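Local coordinates for diol-dehydratase (PDB 5I2A), which dehydrates 1,2-propanediol as a glycyl radical enzyme, without the B12 cofactor of the classical diol dehydratases, at residues 458-463 and 469-474; 463-468 and 490-495; 475-480 and 501-506; 569-572 and 577-580. All coordinates share one frame; numbering follows the deposited sequence. Where two conformers were deposited one is given.

Interaction 1: residues 458-463 and 469-474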
loop_
_atom_site.group_PDB
_atom_site.type_symbol
_atom_site.label_atom_id
_atom_site.label_comp_id
_atom_site.label_asym_id
_atom_site.label_seq_id
_atom_site.Cartn_x
_atom_site.Cartn_y
_atom_site.Cartn_z
ATOM N N MET A 458 -1.668 16.228 -30.046
ATOM C CA MET A 458 -2.760 17.194 -30.147
ATOM C C MET A 458 -3.456 17.131 -31.509
ATOM O O MET A 458 -4.548 17.660 -31.655
ATOM C CB MET A 458 -2.265 18.630 -29.880
ATOM C CG MET A 458 -1.577 18.821 -28.514
ATOM S SD MET A 458 -0.829 20.456 -28.317
ATOM C CE MET A 458 -2.230 21.486 -28.689
ATOM N N CYS A 459 -2.845 16.475 -32.492
ATOM C CA CYS A 459 -3.505 16.298 -33.786
ATOM C C CYS A 459 -4.580 15.199 -33.792
ATOM O O CYS A 459 -5.476 15.211 -34.641
ATOM C CB CYS A 459 -2.471 15.981 -34.878
ATOM S SG CYS A 459 -1.342 17.321 -35.234
ATOM N N ARG A 460 -4.479 14.221 -32.894
ATOM C CA ARG A 460 -5.452 13.131 -32.954
ATOM C C ARG A 460 -6.870 13.602 -32.555
ATOM O O ARG A 460 -7.828 13.245 -33.235
ATOM C CB ARG A 460 -4.987 11.935 -32.123
ATOM C CG ARG A 460 -3.746 11.234 -32.723
ATOM C CD ARG A 460 -4.074 9.804 -33.219
ATOM N NE ARG A 460 -4.921 9.870 -34.384
ATOM C CZ ARG A 460 -5.811 8.968 -34.771
ATOM N NH1 ARG A 460 -6.021 7.842 -34.096
ATOM N NH2 ARG A 460 -6.498 9.218 -35.873
ATOM N N PRO A 461 -7.006 14.426 -31.487
ATOM C CA PRO A 461 -8.325 15.016 -31.231
ATOM C C PRO A 461 -8.849 15.859 -32.391
ATOM O O PRO A 461 -10.064 15.925 -32.569
ATOM C CB PRO A 461 -8.079 15.896 -29.994
ATOM C CG PRO A 461 -7.004 15.170 -29.265
ATOM C CD PRO A 461 -6.073 14.742 -30.392
ATOM N N LEU A 462 -7.958 16.473 -33.169
ATOM C CA LEU A 462 -8.382 17.227 -34.348
ATOM C C LEU A 462 -8.965 16.283 -35.409
ATOM O O LEU A 462 -10.020 16.547 -35.973
ATOM C CB LEU A 462 -7.216 18.030 -34.943
ATOM C CG LEU A 462 -7.540 18.808 -36.227
ATOM C CD1 LEU A 462 -8.586 19.887 -35.966
ATOM C CD2 LEU A 462 -6.272 19.427 -36.812
ATOM N N GLU A 463 -8.273 15.187 -35.671
ATOM C CA GLU A 463 -8.793 14.166 -36.575
ATOM C C GLU A 463 -10.152 13.644 -36.107
ATOM O O GLU A 463 -11.018 13.362 -36.927
ATOM C CB GLU A 463 -7.815 13.009 -36.709
ATOM C CG GLU A 463 -6.561 13.355 -37.484
ATOM C CD GLU A 463 -5.729 12.127 -37.799
ATOM O OE1 GLU A 463 -4.990 11.650 -36.913
ATOM O OE2 GLU A 463 -5.834 11.621 -38.925
ATOM N N GLY A 469 -15.351 11.212 -33.800
ATOM C CA GLY A 469 -14.895 10.289 -32.776
ATOM C C GLY A 469 -14.722 8.850 -33.219
ATOM O O GLY A 469 -14.623 7.956 -32.380
ATOM N N TYR A 470 -14.684 8.624 -34.530
ATOM C CA TYR A 470 -14.444 7.289 -35.061
ATOM C C TYR A 470 -13.023 7.166 -35.581
ATOM O O TYR A 470 -12.429 8.131 -36.072
ATOM C CB TYR A 470 -15.435 6.945 -36.176
ATOM C CG TYR A 470 -16.809 6.579 -35.659
ATOM C CD1 TYR A 470 -17.699 7.562 -35.265
ATOM C CD2 TYR A 470 -17.201 5.249 -35.547
ATOM C CE1 TYR A 470 -18.952 7.236 -34.774
ATOM C CE2 TYR A 470 -18.454 4.911 -35.060
ATOM C CZ TYR A 470 -19.321 5.910 -34.679
ATOM O OH TYR A 470 -20.562 5.599 -34.195
ATOM N N ASP A 471 -12.480 5.969 -35.466
ATOM C CA ASP A 471 -11.158 5.690 -35.985
ATOM C C ASP A 471 -11.227 4.334 -36.658
ATOM O O ASP A 471 -11.543 3.334 -36.016
ATOM C CB ASP A 471 -10.110 5.709 -34.870
ATOM C CG ASP A 471 -8.689 5.642 -35.395
ATOM O OD1 ASP A 471 -8.413 6.260 -36.437
ATOM O OD2 ASP A 471 -7.851 4.969 -34.766
ATOM N N ASN A 472 -10.975 4.313 -37.958
ATOM C CA ASN A 472 -11.028 3.074 -38.719
ATOM C C ASN A 472 -12.295 2.257 -38.472
ATOM O O ASN A 472 -12.234 1.046 -38.273
ATOM C CB ASN A 472 -9.802 2.217 -38.411
ATOM C CG ASN A 472 -9.226 1.586 -39.652
ATOM O OD1 ASN A 472 -9.305 2.164 -40.740
ATOM N ND2 ASN A 472 -8.694 0.368 -39.515
ATOM N N GLY A 473 -13.441 2.930 -38.457
ATOM C CA GLY A 473 -14.717 2.251 -38.332
ATOM C C GLY A 473 -15.223 1.987 -36.924
ATOM O O GLY A 473 -16.379 1.633 -36.752
ATOM N N GLU A 474 -14.379 2.139 -35.913
ATOM C CA GLU A 474 -14.852 1.956 -34.542
ATOM C C GLU A 474 -14.840 3.246 -33.725
ATOM O O GLU A 474 -14.099 4.180 -34.023
ATOM C CB GLU A 474 -14.028 0.880 -33.836
ATOM C CG GLU A 474 -12.609 0.736 -34.335
ATOM C CD GLU A 474 -11.967 -0.571 -33.895
ATOM O OE1 GLU A 474 -10.819 -0.845 -34.310
ATOM O OE2 GLU A 474 -12.611 -1.324 -33.132
#
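Arg460 and Asp471 meet in a salt-bridge network that ties helix 459-467 to the small antiparallel hairpin 470-475 following it. These two residues account for nearly all the surface buried here. Arg460 NH1 lies 3.5 Å from Asp471 OD2, a weak, long but fairly straight hydrogen bond (159°) that also counts as a salt bridge. The carboxylate arrives at the edge of the guanidinium, near its plane. The two flat groups are turned 60° against each other, so no parallel two-pronged pairing forms.

The arginine chain bends at its second and third torsions. This turns its end toward the hairpin and leaves another edge to Glu463, one helical turn on. Glu463 OE1 takes NE of Arg460 at 3.1 Å and, more weakly, NH2 of Arg460 at 3.0 Å. NE reaches that oxygen from above the carboxylate plane. One guanidinium thus stands between two acids, which probably eases their mutual repulsion. His151 completes the network: its backbone O takes a hydrogen bond from Arg460 NH1, and its ND1 bonds to Asp471 OD2. Both bonds to His151 are stronger than the direct Arg460-Asp471 pair. A leucine in place of Arg460 would probably leave Glu463 and Asp471 without the positive charge between them and remove this side-chain link between helix and hairpin.

Asp471 also opens the type I' turn of the hairpin. There its backbone N bonds to Glu474 O at 2.8 Å, and Glu474 N returns to Asp471 O at 3.1 Å.

Interaction 2: residues 463-468 and 490-495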
loop_
_atom_site.group_PDB
_atom_site.type_symbol
_atom_site.label_atom_id
_atom_site.label_comp_id
_atom_site.label_asym_id
_atom_site.label_seq_id
_atom_site.Cartn_x
_atom_site.Cartn_y
_atom_site.Cartn_z
ATOM N N GLU A 463 -8.273 15.187 -35.671
ATOM C CA GLU A 463 -8.793 14.166 -36.575
ATOM C C GLU A 463 -10.152 13.644 -36.107
ATOM O O GLU A 463 -11.018 13.362 -36.927
ATOM C CB GLU A 463 -7.815 13.009 -36.709
ATOM C CG GLU A 463 -6.561 13.355 -37.484
ATOM C CD GLU A 463 -5.729 12.127 -37.799
ATOM O OE1 GLU A 463 -4.990 11.650 -36.913
ATOM O OE2 GLU A 463 -5.834 11.621 -38.925
ATOM N N MET A 464 -10.346 13.539 -34.793
ATOM C CA MET A 464 -11.620 13.066 -34.263
ATOM C C MET A 464 -12.760 14.058 -34.520
ATOM O O MET A 464 -13.920 13.662 -34.603
ATOM C CB MET A 464 -11.518 12.768 -32.764
ATOM C CG MET A 464 -10.709 11.516 -32.422
ATOM S SD MET A 464 -11.207 9.989 -33.272
ATOM C CE MET A 464 -10.039 9.928 -34.635
ATOM N N VAL A 465 -12.450 15.339 -34.659
ATOM C CA VAL A 465 -13.517 16.282 -34.977
ATOM C C VAL A 465 -14.071 15.966 -36.369
ATOM O O VAL A 465 -15.282 15.970 -36.568
ATOM C CB VAL A 465 -13.056 17.748 -34.912
ATOM C CG1 VAL A 465 -14.210 18.689 -35.287
ATOM C CG2 VAL A 465 -12.560 18.078 -33.513
ATOM N N PHE A 466 -13.181 15.657 -37.312
ATOM C CA PHE A 466 -13.584 15.326 -38.678
ATOM C C PHE A 466 -14.371 14.023 -38.722
ATOM O O PHE A 466 -15.347 13.901 -39.460
ATOM C CB PHE A 466 -12.361 15.229 -39.609
ATOM C CG PHE A 466 -11.834 16.574 -40.055
ATOM C CD1 PHE A 466 -12.421 17.244 -41.119
ATOM C CD2 PHE A 466 -10.761 17.167 -39.408
ATOM C CE1 PHE A 466 -11.950 18.489 -41.537
ATOM C CE2 PHE A 466 -10.291 18.401 -39.809
ATOM C CZ PHE A 466 -10.887 19.070 -40.880
ATOM N N SER A 467 -13.943 13.057 -37.921
ATOM C CA SER A 467 -14.514 11.718 -37.981
ATOM C C SER A 467 -15.592 11.474 -36.936
ATOM O O SER A 467 -16.031 10.349 -36.775
ATOM C CB SER A 467 -13.416 10.674 -37.812
ATOM O OG SER A 467 -12.981 10.644 -36.463
ATOM N N ASN A 468 -16.003 12.520 -36.224
ATOM C CA ASN A 468 -16.988 12.381 -35.148
ATOM C C ASN A 468 -16.625 11.258 -34.171
ATOM O O ASN A 468 -17.469 10.441 -33.775
ATOM C CB ASN A 468 -18.392 12.152 -35.725
ATOM C CG ASN A 468 -19.490 12.346 -34.687
ATOM O OD1 ASN A 468 -19.273 12.952 -33.640
ATOM N ND2 ASN A 468 -20.677 11.842 -34.986
ATOM N N ASP A 490 -16.358 28.752 -34.821
ATOM C CA ASP A 490 -16.462 28.603 -33.376
ATOM C C ASP A 490 -17.016 27.232 -32.964
ATOM O O ASP A 490 -16.609 26.690 -31.949
ATOM C CB ASP A 490 -17.333 29.705 -32.772
ATOM C CG ASP A 490 -16.658 31.058 -32.800
ATOM O OD1 ASP A 490 -15.452 31.110 -33.096
ATOM O OD2 ASP A 490 -17.329 32.068 -32.519
ATOM N N GLU A 491 -17.943 26.681 -33.746
ATOM C CA GLU A 491 -18.515 25.368 -33.439
ATOM C C GLU A 491 -17.502 24.246 -33.646
ATOM O O GLU A 491 -17.455 23.286 -32.874
ATOM C CB GLU A 491 -19.754 25.092 -34.290
ATOM C CG GLU A 491 -21.045 25.682 -33.736
ATOM C CD GLU A 491 -22.242 25.383 -34.624
ATOM O OE1 GLU A 491 -23.069 26.292 -34.820
ATOM O OE2 GLU A 491 -22.350 24.245 -35.129
ATOM N N PHE A 492 -16.713 24.362 -34.705
ATOM C CA PHE A 492 -15.627 23.421 -34.937
ATOM C C PHE A 492 -14.625 23.512 -33.785
ATOM O O PHE A 492 -14.227 22.496 -33.244
ATOM C CB PHE A 492 -14.943 23.696 -36.277
ATOM C CG PHE A 492 -13.912 22.659 -36.666
ATOM C CD1 PHE A 492 -12.645 22.667 -36.097
ATOM C CD2 PHE A 492 -14.200 21.704 -37.622
ATOM C CE1 PHE A 492 -11.697 21.721 -36.445
ATOM C CE2 PHE A 492 -13.256 20.761 -37.991
ATOM C CZ PHE A 492 -12.001 20.768 -37.394
ATOM N N MET A 493 -14.226 24.733 -33.425
ATOM C CA MET A 493 -13.250 24.954 -32.350
ATOM C C MET A 493 -13.704 24.336 -31.048
ATOM O O MET A 493 -12.914 23.720 -30.339
ATOM C CB MET A 493 -13.000 26.450 -32.120
ATOM C CG MET A 493 -11.798 27.004 -32.836
ATOM S SD MET A 493 -10.239 26.301 -32.276
ATOM C CE MET A 493 -9.468 27.676 -31.453
ATOM N N GLU A 494 -14.985 24.524 -30.738
ATOM C CA GLU A 494 -15.580 23.980 -29.533
ATOM C C GLU A 494 -15.562 22.450 -29.552
ATOM O O GLU A 494 -15.275 21.813 -28.540
ATOM C CB GLU A 494 -17.005 24.517 -29.363
ATOM C CG GLU A 494 -17.768 23.937 -28.184
ATOM C CD GLU A 494 -17.112 24.220 -26.838
ATOM O OE1 GLU A 494 -16.264 25.125 -26.740
ATOM O OE2 GLU A 494 -17.451 23.527 -25.863
ATOM N N ALA A 495 -15.853 21.860 -30.705
ATOM C CA ALA A 495 -15.746 20.415 -30.846
ATOM C C ALA A 495 -14.302 19.942 -30.578
ATOM O O ALA A 495 -14.085 18.937 -29.898
ATOM C CB ALA A 495 -16.205 19.982 -32.235
#
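Val465 sends CG1 away from its own backbone N, and Phe492 does the same with its ring (chi1 -173°). The methyl of one helix therefore comes to lie over the aromatic face of the other. This is a buried, wholly apolar helix-helix packing built round a CH-pi contact and a T-shaped aromatic pair. The short segments of helix 459-467 and helix 489-521 lie 10.1 Å apart at their axes, with their directions 116° apart.

Val465 CG1 sits 3.7 Å from the centroid of the Phe492 ring. It is offset toward the rim and comes closest to CE2. The same methyl touches Ala495 CB at 3.9 Å, so it fills the space between two residues one turn apart. Phe492 also turns its edge to the face of Phe466. The two rings have centroids 5.4 Å apart and planes at 67°, and Phe492 CZ lies 3.8 Å from Phe466 CE2. Phe492 is thus touched both on a face and along an edge.

Helices 558-574 and 580-588 extend this core: Ile568 and Leu565 reach Phe492, and Leu583 and Leu587 reach Phe466. Helix 459-467 ends in a Schellman motif at Asn468. The small side chain of Ala495 is consistent with the short 6.3 Å between Val465 CA and Ala495 CA. Val465 CG2 rests 3.9 Å from Ala495 C.

Interaction 3: residues 475-480 and 501-506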
loop_
_atom_site.group_PDB
_atom_site.type_symbol
_atom_site.label_atom_id
_atom_site.label_comp_id
_atom_site.label_asym_id
_atom_site.label_seq_id
_atom_site.Cartn_x
_atom_site.Cartn_y
_atom_site.Cartn_z
ATOM N N ILE A 475 -15.683 3.291 -32.703
ATOM C CA ILE A 475 -15.695 4.408 -31.772
ATOM C C ILE A 475 -14.351 4.480 -31.050
ATOM O O ILE A 475 -13.892 3.488 -30.484
ATOM C CB ILE A 475 -16.843 4.285 -30.757
ATOM C CG1 ILE A 475 -18.188 4.450 -31.471
ATOM C CG2 ILE A 475 -16.716 5.343 -29.659
ATOM C CD1 ILE A 475 -19.359 4.668 -30.541
ATOM N N ALA A 476 -13.706 5.641 -31.106
ATOM C CA ALA A 476 -12.374 5.795 -30.524
ATOM C C ALA A 476 -12.302 6.964 -29.551
ATOM O O ALA A 476 -11.295 7.149 -28.880
ATOM C CB ALA A 476 -11.346 5.978 -31.614
ATOM N N SER A 477 -13.368 7.758 -29.508
ATOM C CA SER A 477 -13.439 8.950 -28.670
ATOM C C SER A 477 -14.899 9.383 -28.557
ATOM O O SER A 477 -15.786 8.688 -29.049
ATOM C CB SER A 477 -12.579 10.079 -29.253
ATOM O OG SER A 477 -12.467 11.153 -28.344
ATOM N N ILE A 478 -15.155 10.512 -27.905
ATOM C CA ILE A 478 -16.517 11.035 -27.819
ATOM C C ILE A 478 -17.026 11.502 -29.182
ATOM O O ILE A 478 -16.234 11.832 -30.068
ATOM C CB ILE A 478 -16.627 12.209 -26.828
ATOM C CG1 ILE A 478 -15.586 13.279 -27.145
ATOM C CG2 ILE A 478 -16.452 11.720 -25.412
ATOM C CD1 ILE A 478 -15.726 14.539 -26.316
ATOM N N GLN A 479 -18.348 11.504 -29.341
ATOM C CA GLN A 479 -19.002 11.996 -30.555
ATOM C C GLN A 479 -19.347 13.470 -30.396
ATOM O O GLN A 479 -20.279 13.823 -29.690
ATOM C CB GLN A 479 -20.279 11.198 -30.869
ATOM C CG GLN A 479 -20.043 9.869 -31.571
ATOM C CD GLN A 479 -19.081 8.989 -30.802
ATOM O OE1 GLN A 479 -19.415 8.479 -29.734
ATOM N NE2 GLN A 479 -17.862 8.838 -31.325
ATOM N N THR A 480 -18.604 14.345 -31.049
ATOM C CA THR A 480 -18.821 15.777 -30.962
ATOM C C THR A 480 -19.710 16.303 -32.088
ATOM O O THR A 480 -19.964 17.495 -32.179
ATOM C CB THR A 480 -17.479 16.541 -30.991
ATOM O OG1 THR A 480 -16.598 15.916 -31.927
ATOM C CG2 THR A 480 -16.834 16.548 -29.616
ATOM N N LEU A 501 -10.214 17.846 -24.253
ATOM C CA LEU A 501 -10.481 17.697 -22.827
ATOM C C LEU A 501 -10.741 16.243 -22.455
ATOM O O LEU A 501 -10.191 15.743 -21.481
ATOM C CB LEU A 501 -11.662 18.574 -22.404
ATOM C CG LEU A 501 -11.958 18.633 -20.903
ATOM C CD1 LEU A 501 -10.741 19.078 -20.110
ATOM C CD2 LEU A 501 -13.146 19.545 -20.622
ATOM N N TYR A 502 -11.564 15.563 -23.245
ATOM C CA TYR A 502 -11.859 14.155 -22.992
ATOM C C TYR A 502 -10.592 13.301 -22.949
ATOM O O TYR A 502 -10.384 12.518 -22.018
ATOM C CB TYR A 502 -12.805 13.607 -24.056
ATOM C CG TYR A 502 -13.178 12.151 -23.849
ATOM C CD1 TYR A 502 -14.077 11.782 -22.859
ATOM C CD2 TYR A 502 -12.628 11.152 -24.641
ATOM C CE1 TYR A 502 -14.425 10.461 -22.673
ATOM C CE2 TYR A 502 -12.970 9.822 -24.460
ATOM C CZ TYR A 502 -13.867 9.484 -23.474
ATOM O OH TYR A 502 -14.220 8.169 -23.291
ATOM N N ASN A 503 -9.741 13.465 -23.956
ATOM C CA ASN A 503 -8.555 12.634 -24.056
ATOM C C ASN A 503 -7.437 13.047 -23.102
ATOM O O ASN A 503 -6.660 12.211 -22.665
ATOM C CB ASN A 503 -8.076 12.614 -25.500
ATOM C CG ASN A 503 -8.913 11.682 -26.334
ATOM O OD1 ASN A 503 -8.796 10.465 -26.208
ATOM N ND2 ASN A 503 -9.807 12.241 -27.148
ATOM N N ILE A 504 -7.384 14.323 -22.752
ATOM C CA ILE A 504 -6.449 14.761 -21.724
ATOM C C ILE A 504 -6.755 14.083 -20.391
ATOM O O ILE A 504 -5.857 13.627 -19.690
ATOM C CB ILE A 504 -6.485 16.288 -21.546
ATOM C CG1 ILE A 504 -5.788 16.963 -22.724
ATOM C CG2 ILE A 504 -5.812 16.702 -20.236
ATOM C CD1 ILE A 504 -6.085 18.458 -22.809
ATOM N N GLU A 505 -8.035 13.996 -20.046
ATOM C CA GLU A 505 -8.405 13.408 -18.767
ATOM C C GLU A 505 -8.071 11.907 -18.717
ATOM O O GLU A 505 -7.687 11.378 -17.667
ATOM C CB GLU A 505 -9.892 13.634 -18.471
ATOM C CG GLU A 505 -10.297 13.068 -17.112
ATOM C CD GLU A 505 -11.637 13.599 -16.596
ATOM O OE1 GLU A 505 -12.373 14.241 -17.375
ATOM O OE2 GLU A 505 -11.935 13.378 -15.402
ATOM N N LEU A 506 -8.211 11.227 -19.850
ATOM C CA LEU A 506 -7.785 9.833 -19.944
ATOM C C LEU A 506 -6.268 9.675 -19.761
ATOM O O LEU A 506 -5.804 8.688 -19.187
ATOM C CB LEU A 506 -8.220 9.241 -21.287
ATOM C CG LEU A 506 -9.737 9.145 -21.481
ATOM C CD1 LEU A 506 -10.082 8.457 -22.792
ATOM C CD2 LEU A 506 -10.363 8.402 -20.304
HETATM O O HOH W 1 -10.591 8.467 -26.618
#
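Ile478 lays its CG2 methyl almost over the centre of the Tyr502 ring, a CH-pi contact that seats the loop after the 470-475 hairpin on helix 489-521. CG2 is 3.5 Å from the ring centroid and only 13° off the ring normal. The two side chains run past each other in opposite directions, so Ile478 CD1 points back to the base of the tyrosine, 3.8 Å from Tyr502 CB. Tyr502 lies down against the loop because its ring is turned away from its own backbone N (chi1 -179°). A glycine in place of Tyr502 would probably leave the Ile478 methyl without its aromatic floor and open a gap between loop and helix.

Beside this apolar pair runs a polar one. Asn503 ND2 donates to Ser477 OG at 3.1 Å, with an angle of 149° at the hydrogen. The serine oxygen sits a little out of the amide plane. It also lies obliquely against the tyrosine, 3.7 Å from Tyr502 CD2. Gln499, one turn earlier on the helix, is the stronger partner of both polar groups: its OE1 bonds to Ser477 OG, its backbone O to Asn503 ND2, and its NE2 to Ile478 O. Tyr502 further packs on Glu144 and Arg147 of helix 143-150. On the same helical segment, Glu505 OE2 is hydrogen-bonded to Gly196 N of the second subunit.

The other end of the Asn503 amide is joined to the loop through one water. It donates to Asn503 OD1 at 2.7 Å and to Ala476 O at 2.7 Å.

Interaction 4: residues 569-572 and 577-580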
loop_
_atom_site.group_PDB
_atom_site.type_symbol
_atom_site.label_atom_id
_atom_site.label_comp_id
_atom_site.label_asym_id
_atom_site.label_seq_id
_atom_site.Cartn_x
_atom_site.Cartn_y
_atom_site.Cartn_z
ATOM N N LYS A 569 -10.780 27.782 -40.805
ATOM C CA LYS A 569 -11.411 29.074 -40.598
ATOM C C LYS A 569 -11.481 29.883 -41.896
ATOM O O LYS A 569 -12.539 30.407 -42.234
ATOM C CB LYS A 569 -10.674 29.863 -39.523
ATOM C CG LYS A 569 -11.357 31.148 -39.120
ATOM C CD LYS A 569 -10.421 32.028 -38.306
ATOM C CE LYS A 569 -11.188 33.104 -37.545
ATOM N NZ LYS A 569 -10.311 34.230 -37.146
ATOM N N LYS A 570 -10.369 29.958 -42.625
ATOM C CA LYS A 570 -10.285 30.761 -43.851
ATOM C C LYS A 570 -10.942 30.143 -45.077
ATOM O O LYS A 570 -11.826 30.744 -45.672
ATOM C CB LYS A 570 -8.834 31.051 -44.202
ATOM C CG LYS A 570 -8.205 32.118 -43.362
ATOM C CD LYS A 570 -8.975 33.408 -43.438
ATOM C CE LYS A 570 -8.349 34.438 -42.532
ATOM N NZ LYS A 570 -9.186 35.659 -42.404
ATOM N N LEU A 571 -10.523 28.942 -45.450
ATOM C CA LEU A 571 -10.962 28.350 -46.708
ATOM C C LEU A 571 -12.334 27.685 -46.647
ATOM O O LEU A 571 -13.012 27.602 -47.660
ATOM C CB LEU A 571 -9.933 27.336 -47.202
ATOM C CG LEU A 571 -8.530 27.895 -47.396
ATOM C CD1 LEU A 571 -7.644 26.867 -48.068
ATOM C CD2 LEU A 571 -8.599 29.176 -48.211
ATOM N N VAL A 572 -12.753 27.211 -45.477
ATOM C CA VAL A 572 -14.047 26.545 -45.398
ATOM C C VAL A 572 -15.171 27.492 -44.949
ATOM O O VAL A 572 -16.180 27.605 -45.636
ATOM C CB VAL A 572 -13.997 25.316 -44.463
ATOM C CG1 VAL A 572 -15.384 24.716 -44.290
ATOM C CG2 VAL A 572 -13.042 24.266 -45.013
ATOM N N ARG A 577 -14.101 28.579 -50.087
ATOM C CA ARG A 577 -13.472 28.073 -51.304
ATOM C C ARG A 577 -13.402 26.555 -51.328
ATOM O O ARG A 577 -13.116 25.955 -52.355
ATOM C CB ARG A 577 -12.072 28.659 -51.458
ATOM C CG ARG A 577 -12.049 30.178 -51.446
ATOM C CD ARG A 577 -10.637 30.712 -51.572
ATOM N NE ARG A 577 -9.975 30.222 -52.775
ATOM C CZ ARG A 577 -8.661 30.274 -52.973
ATOM N NH1 ARG A 577 -7.859 30.778 -52.040
ATOM N NH2 ARG A 577 -8.148 29.801 -54.099
ATOM N N ILE A 578 -13.652 25.942 -50.180
ATOM C CA ILE A 578 -13.662 24.493 -50.047
ATOM C C ILE A 578 -14.868 24.139 -49.193
ATOM O O ILE A 578 -15.210 24.896 -48.291
ATOM C CB ILE A 578 -12.359 23.972 -49.397
ATOM C CG1 ILE A 578 -11.150 24.425 -50.210
ATOM C CG2 ILE A 578 -12.355 22.464 -49.317
ATOM C CD1 ILE A 578 -9.817 24.147 -49.538
ATOM N N THR A 579 -15.543 23.029 -49.476
ATOM C CA THR A 579 -16.594 22.601 -48.560
ATOM C C THR A 579 -15.965 21.744 -47.483
ATOM O O THR A 579 -14.902 21.158 -47.688
ATOM C CB THR A 579 -17.727 21.803 -49.246
ATOM O OG1 THR A 579 -17.266 20.482 -49.564
ATOM C CG2 THR A 579 -18.210 22.520 -50.508
ATOM N N MET A 580 -16.628 21.666 -46.339
ATOM C CA MET A 580 -16.144 20.837 -45.250
ATOM C C MET A 580 -15.996 19.394 -45.723
ATOM O O MET A 580 -15.046 18.706 -45.359
ATOM C CB MET A 580 -17.086 20.926 -44.052
ATOM C CG MET A 580 -16.572 20.198 -42.822
ATOM S SD MET A 580 -14.995 20.852 -42.238
ATOM C CE MET A 580 -15.537 22.249 -41.260
HETATM O O HOH W 2 -17.569 26.077 -47.302
#
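Leu571 O receives two backbone N-H groups from the chain that returns after helix 558-574. Ile578 N bonds to it at 3.1 Å with an angle of 147°, tilted from the carbonyl plane. Arg577 N is nearer, at 2.8 Å, but its bond is bent and weak. One carbonyl near the helix end, where the helix has a wider pi-type turn at 569-572, thus holds the start of the next segment in the short connection between helix 558-574 and helix 580-588.

The next residue adds a softer link. Val572 CA makes a CA-H...O contact with Ile578 O at 3.5 Å. A water joins the same two residues, donating to Val572 O at 2.7 Å and to Ile578 O at 2.8 Å. Ile578 O is therefore approached by both a C-H and a water.

Side chains close the turn. Ile578 CD1 meets Leu571 CD1 at 3.8 Å. The isoleucine gets there because CG1 lies beside its backbone N (chi1 -57°), which carries the long branch back to the leucine. Val572 CG1 packs against the backbone of Met580, 3.9 Å from its N.

Thr579 positions the second half by standing at the N-cap of helix 580-588, where its OG1 bonds to Glu582 N. Around the turn, helix 637-651 covers Leu571 and Ile578 through Met649, Ile650 and Ile646, and its Arg642 holds Arg577 O. Met580, modelled in two conformers, packs near Phe492 of helix 489-521 in the one described.

How the interactions relate
Interactions 1, 2 and 3 lie close together, with centres 9 to 11 Å apart, and interaction 4 sits further off. Interaction 2 is apolar core, whereas interactions 1 and 3 are only partly buried and carry the charges, amides and water. Interactions 1 and 2 use helix 459-467 and share Glu463. Interactions 2 and 3 both use helix 489-521. Backbone bonds knit the group: probably Gly469 N to Met464 O at 2.9 Å, and Ala476 N to Gly469 O at 2.8 Å. Interaction 4 is buried too, and combines main-chain bonds with apolar packing. It reaches interaction 2 through Met580, modelled in two conformers, which in the one described lies against Phe466 and Phe492.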